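PDB 4XLT: response regulator receiver protein from Dyadobacter fermentans, which probably acts as a phosphorylation-controlled switch in bacterial two-component signalling, its CheY-like receiver domain accepting a phosphoryl group on an aspartate. Local coordinates for residues R83-S93 with H108-L117. Numbering follows the deposited sequence.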
loop_
_atom_site.group_PDB
_atom_site.type_symbol
_atom_site.label_atom_id
_atom_site.label_comp_id
_atom_site.label_asym_id
_atom_site.label_seq_id
_atom_site.Cartn_x
_atom_site.Cartn_y
_atom_site.Cartn_z
ATOM N N ARG A 83 3.032 6.052 4.069
ATOM C CA ARG A 83 1.873 6.499 3.301
ATOM C C ARG A 83 0.577 5.949 3.885
ATOM O O ARG A 83 -0.477 6.568 3.763
ATOM C CB ARG A 83 2.005 6.086 1.834
ATOM C CG ARG A 83 2.679 7.136 0.962
ATOM C CD ARG A 83 3.450 6.512 -0.184
ATOM N NE ARG A 83 2.689 5.468 -0.861
ATOM C CZ ARG A 83 3.235 4.538 -1.637
ATOM N NH1 ARG A 83 4.549 4.523 -1.831
ATOM N NH2 ARG A 83 2.473 3.621 -2.217
ATOM N N ALA A 84 0.666 4.789 4.527
ATOM C CA ALA A 84 -0.501 4.150 5.126
ATOM C C ALA A 84 -1.001 4.920 6.349
ATOM O O ALA A 84 -2.137 4.734 6.786
ATOM C CB ALA A 84 -0.178 2.707 5.502
ATOM N N ARG A 85 -0.147 5.783 6.892
ATOM C CA ARG A 85 -0.486 6.580 8.068
ATOM C C ARG A 85 -0.999 7.953 7.659
ATOM O O ARG A 85 -1.273 8.806 8.507
ATOM C CB ARG A 85 0.732 6.737 8.983
ATOM C CG ARG A 85 1.426 5.434 9.355
ATOM C CD ARG A 85 1.021 4.949 10.739
ATOM N NE ARG A 85 -0.414 4.705 10.839
ATOM C CZ ARG A 85 -1.254 5.462 11.535
ATOM N NH1 ARG A 85 -2.545 5.162 11.565
ATOM N NH2 ARG A 85 -0.804 6.515 12.205
ATOM N N ILE A 86 -1.125 8.158 6.352
ATOM C CA ILE A 86 -1.438 9.470 5.804
ATOM C C ILE A 86 -2.675 9.430 4.907
ATOM O O ILE A 86 -2.891 8.465 4.173
ATOM C CB ILE A 86 -0.239 10.022 5.005
ATOM C CG1 ILE A 86 0.980 10.168 5.919
ATOM C CG2 ILE A 86 -0.581 11.351 4.340
ATOM C CD1 ILE A 86 2.251 10.562 5.197
ATOM N N ARG A 87 -3.496 10.473 5.001
ATOM C CA ARG A 87 -4.590 10.696 4.062
ATOM C C ARG A 87 -4.372 12.034 3.366
ATOM O O ARG A 87 -4.391 13.085 4.006
ATOM C CB ARG A 87 -5.938 10.676 4.775
ATOM C CG ARG A 87 -6.200 9.412 5.573
ATOM C CD ARG A 87 -6.270 8.175 4.693
ATOM N NE ARG A 87 -6.551 6.983 5.487
ATOM C CZ ARG A 87 -5.623 6.139 5.926
ATOM N NH1 ARG A 87 -4.344 6.344 5.632
ATOM N NH2 ARG A 87 -5.974 5.085 6.650
ATOM N N LEU A 88 -4.160 11.989 2.055
ATOM C CA LEU A 88 -3.792 13.172 1.284
ATOM C C LEU A 88 -4.986 13.749 0.518
ATOM O O LEU A 88 -5.682 13.032 -0.203
ATOM C CB LEU A 88 -2.652 12.825 0.322
ATOM C CG LEU A 88 -2.248 13.822 -0.766
ATOM C CD1 LEU A 88 -1.818 15.139 -0.167
ATOM C CD2 LEU A 88 -1.134 13.245 -1.623
ATOM N N PHE A 89 -5.223 15.047 0.687
ATOM C CA PHE A 89 -6.331 15.718 0.014
ATOM C C PHE A 89 -5.845 16.895 -0.819
ATOM O O PHE A 89 -4.925 17.613 -0.428
ATOM C CB PHE A 89 -7.372 16.197 1.030
ATOM C CG PHE A 89 -8.022 15.084 1.794
ATOM C CD1 PHE A 89 -7.432 14.576 2.940
ATOM C CD2 PHE A 89 -9.217 14.535 1.361
ATOM C CE1 PHE A 89 -8.027 13.541 3.640
ATOM C CE2 PHE A 89 -9.813 13.502 2.057
ATOM C CZ PHE A 89 -9.218 13.005 3.196
HETATM N N MSE A 90 -6.473 17.085 -1.973
HETATM C CA MSE A 90 -6.165 18.208 -2.845
HETATM C C MSE A 90 -7.125 19.360 -2.548
HETATM O O MSE A 90 -8.326 19.147 -2.390
HETATM C CB MSE A 90 -6.258 17.779 -4.313
HETATM C CG MSE A 90 -5.755 18.806 -5.319
HETATM SE SE MSE A 90 -3.810 18.866 -5.463
HETATM C CE MSE A 90 -3.528 17.251 -6.512
ATOM N N ILE A 91 -6.601 20.576 -2.451
ATOM C CA ILE A 91 -7.454 21.738 -2.221
ATOM C C ILE A 91 -7.224 22.802 -3.287
ATOM O O ILE A 91 -6.104 22.981 -3.767
ATOM C CB ILE A 91 -7.225 22.361 -0.825
ATOM C CG1 ILE A 91 -5.755 22.751 -0.641
ATOM C CG2 ILE A 91 -7.677 21.402 0.272
ATOM C CD1 ILE A 91 -5.469 23.475 0.657
ATOM N N SER A 92 -8.291 23.499 -3.661
ATOM C CA SER A 92 -8.203 24.520 -4.699
ATOM C C SER A 92 -9.398 25.467 -4.679
ATOM O O SER A 92 -10.497 25.090 -4.266
ATOM C CB SER A 92 -8.087 23.867 -6.077
ATOM O OG SER A 92 -7.933 24.844 -7.090
ATOM N N SER A 93 -9.172 26.698 -5.130
ATOM C CA SER A 93 -10.237 27.688 -5.245
ATOM C C SER A 93 -11.024 27.485 -6.536
ATOM O O SER A 93 -12.241 27.667 -6.567
ATOM C CB SER A 93 -9.662 29.104 -5.193
ATOM O OG SER A 93 -9.016 29.347 -3.957
ATOM N N HIS A 108 -3.108 8.576 -4.849
ATOM C CA HIS A 108 -2.715 9.198 -3.590
ATOM C C HIS A 108 -3.650 10.334 -3.198
ATOM O O HIS A 108 -3.759 10.673 -2.019
ATOM C CB HIS A 108 -1.278 9.700 -3.679
ATOM C CG HIS A 108 -0.310 8.654 -4.137
ATOM N ND1 HIS A 108 -0.011 7.540 -3.383
ATOM C CD2 HIS A 108 0.412 8.546 -5.277
ATOM C CE1 HIS A 108 0.862 6.793 -4.037
ATOM N NE2 HIS A 108 1.134 7.381 -5.189
ATOM N N ILE A 109 -4.325 10.917 -4.185
ATOM C CA ILE A 109 -5.305 11.962 -3.912
ATOM C C ILE A 109 -6.665 11.351 -3.605
ATOM O O ILE A 109 -7.350 10.845 -4.495
ATOM C CB ILE A 109 -5.450 12.941 -5.086
ATOM C CG1 ILE A 109 -4.100 13.578 -5.426
ATOM C CG2 ILE A 109 -6.484 14.008 -4.748
ATOM C CD1 ILE A 109 -3.508 14.382 -4.290
ATOM N N ILE A 110 -7.052 11.400 -2.337
ATOM C CA ILE A 110 -8.318 10.833 -1.906
ATOM C C ILE A 110 -9.497 11.600 -2.486
ATOM O O ILE A 110 -10.409 11.011 -3.069
ATOM C CB ILE A 110 -8.428 10.818 -0.378
ATOM C CG1 ILE A 110 -7.433 9.810 0.197
ATOM C CG2 ILE A 110 -9.853 10.488 0.058
ATOM C CD1 ILE A 110 -7.526 9.646 1.684
ATOM N N GLN A 111 -9.472 12.917 -2.329
ATOM C CA GLN A 111 -10.571 13.751 -2.784
ATOM C C GLN A 111 -10.126 15.193 -2.972
ATOM O O GLN A 111 -9.270 15.694 -2.240
ATOM C CB GLN A 111 -11.733 13.678 -1.792
ATOM C CG GLN A 111 -12.984 14.405 -2.244
ATOM C CD GLN A 111 -14.158 14.169 -1.321
ATOM O OE1 GLN A 111 -14.262 13.120 -0.685
ATOM N NE2 GLN A 111 -15.049 15.149 -1.238
ATOM N N LEU A 112 -10.706 15.854 -3.966
ATOM C CA LEU A 112 -10.452 17.265 -4.199
ATOM C C LEU A 112 -11.434 18.116 -3.399
ATOM O O LEU A 112 -12.645 18.018 -3.584
ATOM C CB LEU A 112 -10.550 17.579 -5.691
ATOM C CG LEU A 112 -10.505 19.048 -6.107
ATOM C CD1 LEU A 112 -9.269 19.737 -5.548
ATOM C CD2 LEU A 112 -10.543 19.153 -7.623
ATOM N N LEU A 113 -10.903 18.943 -2.504
ATOM C CA LEU A 113 -11.730 19.815 -1.675
ATOM C C LEU A 113 -11.661 21.261 -2.157
ATOM O O LEU A 113 -10.607 21.726 -2.590
ATOM C CB LEU A 113 -11.292 19.722 -0.214
ATOM C CG LEU A 113 -11.209 18.290 0.312
ATOM C CD1 LEU A 113 -10.630 18.247 1.719
ATOM C CD2 LEU A 113 -12.581 17.635 0.266
ATOM N N PRO A 114 -12.790 21.978 -2.090
ATOM C CA PRO A 114 -12.824 23.374 -2.538
ATOM C C PRO A 114 -12.274 24.349 -1.497
ATOM O O PRO A 114 -12.284 24.048 -0.302
ATOM C CB PRO A 114 -14.315 23.619 -2.778
ATOM C CG PRO A 114 -14.989 22.725 -1.792
ATOM C CD PRO A 114 -14.119 21.498 -1.668
ATOM N N LYS A 115 -11.789 25.498 -1.961
ATOM C CA LYS A 115 -11.398 26.593 -1.076
ATOM C C LYS A 115 -12.523 27.619 -0.981
ATOM O O LYS A 115 -13.155 27.941 -1.986
ATOM C CB LYS A 115 -10.120 27.272 -1.569
ATOM C CG LYS A 115 -8.834 26.531 -1.254
ATOM C CD LYS A 115 -7.638 27.389 -1.635
ATOM C CE LYS A 115 -6.323 26.748 -1.234
ATOM N NZ LYS A 115 -5.183 27.659 -1.534
ATOM N N PRO A 116 -12.777 28.142 0.231
ATOM C CA PRO A 116 -12.071 27.801 1.471
ATOM C C PRO A 116 -12.521 26.460 2.041
ATOM O O PRO A 116 -13.581 25.959 1.671
ATOM C CB PRO A 116 -12.452 28.947 2.408
ATOM C CG PRO A 116 -13.814 29.343 1.952
ATOM C CD PRO A 116 -13.810 29.169 0.453
ATOM N N LEU A 117 -11.716 25.893 2.929
ATOM C CA LEU A 117 -11.998 24.579 3.494
ATOM C C LEU A 117 -13.245 24.579 4.377
ATOM O O LEU A 117 -13.375 25.405 5.281
ATOM C CB LEU A 117 -10.796 24.094 4.299
ATOM C CG LEU A 117 -10.791 22.622 4.695
ATOM C CD1 LEU A 117 -10.788 21.756 3.450
ATOM C CD2 LEU A 117 -9.587 22.324 5.566
HETATM O O HOH W 1 -3.900 9.688 0.582
#
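Strands 86-92 and 109-114 run parallel, their axes 28° apart, joined by the alternating ladder Ile110 N to Leu88 O, Met90 N to Gln111 O, Leu113 N to Met90 O and Ser92 N to Leu113 O, and the hydrogen bonding carries on one residue past the second strand, from Lys115 N to Ser92 O. The register slips by one residue along the way: Leu88 O receives Ile110 N at 3.0 Å, whereas Met90 O receives Leu113 N, three positions further on. At the start of the ladder a water takes over, accepting from Leu88 N and donating to His108 O.

Side chains then sort to the two faces of the sheet. On one, the selenomethionine Met90 has CG anti to its backbone N (chi1 -171°) and bends twice beyond it, so that CE meets Ile109 CD1 at 3.6 Å while CG lies against Leu112 CD1; the same Ile109 methyl touches Leu88 CD2 at 3.7 Å. On the face packed by helix 119-129, the Phe89 ring has Ile110 CG2 3.6 Å from its CE2, and Leu113 CD1 rests 3.9 Å from Phe89 CB. Ile110 reaches back with CD1 to Arg87 CD, 3.6 Å away. At the far end the extended chain of Lys115 passes Ser93, with CE 3.9 Å from Ile91 CD1.

That aliphatic run delivers Lys115 NZ to salt bridges with Asp10, Asp15 and Asp60, the last being the predicted phosphorylation site. The peptide bond between Lys115 and Pro116 is cis, as in CheY-like receivers generally. Strand pairing thus does more than add an edge strand to the sheet: main-chain bonds and apolar contacts hold a lysine among three aspartates, where, by analogy with relatives, it would probably meet the phosphoryl group.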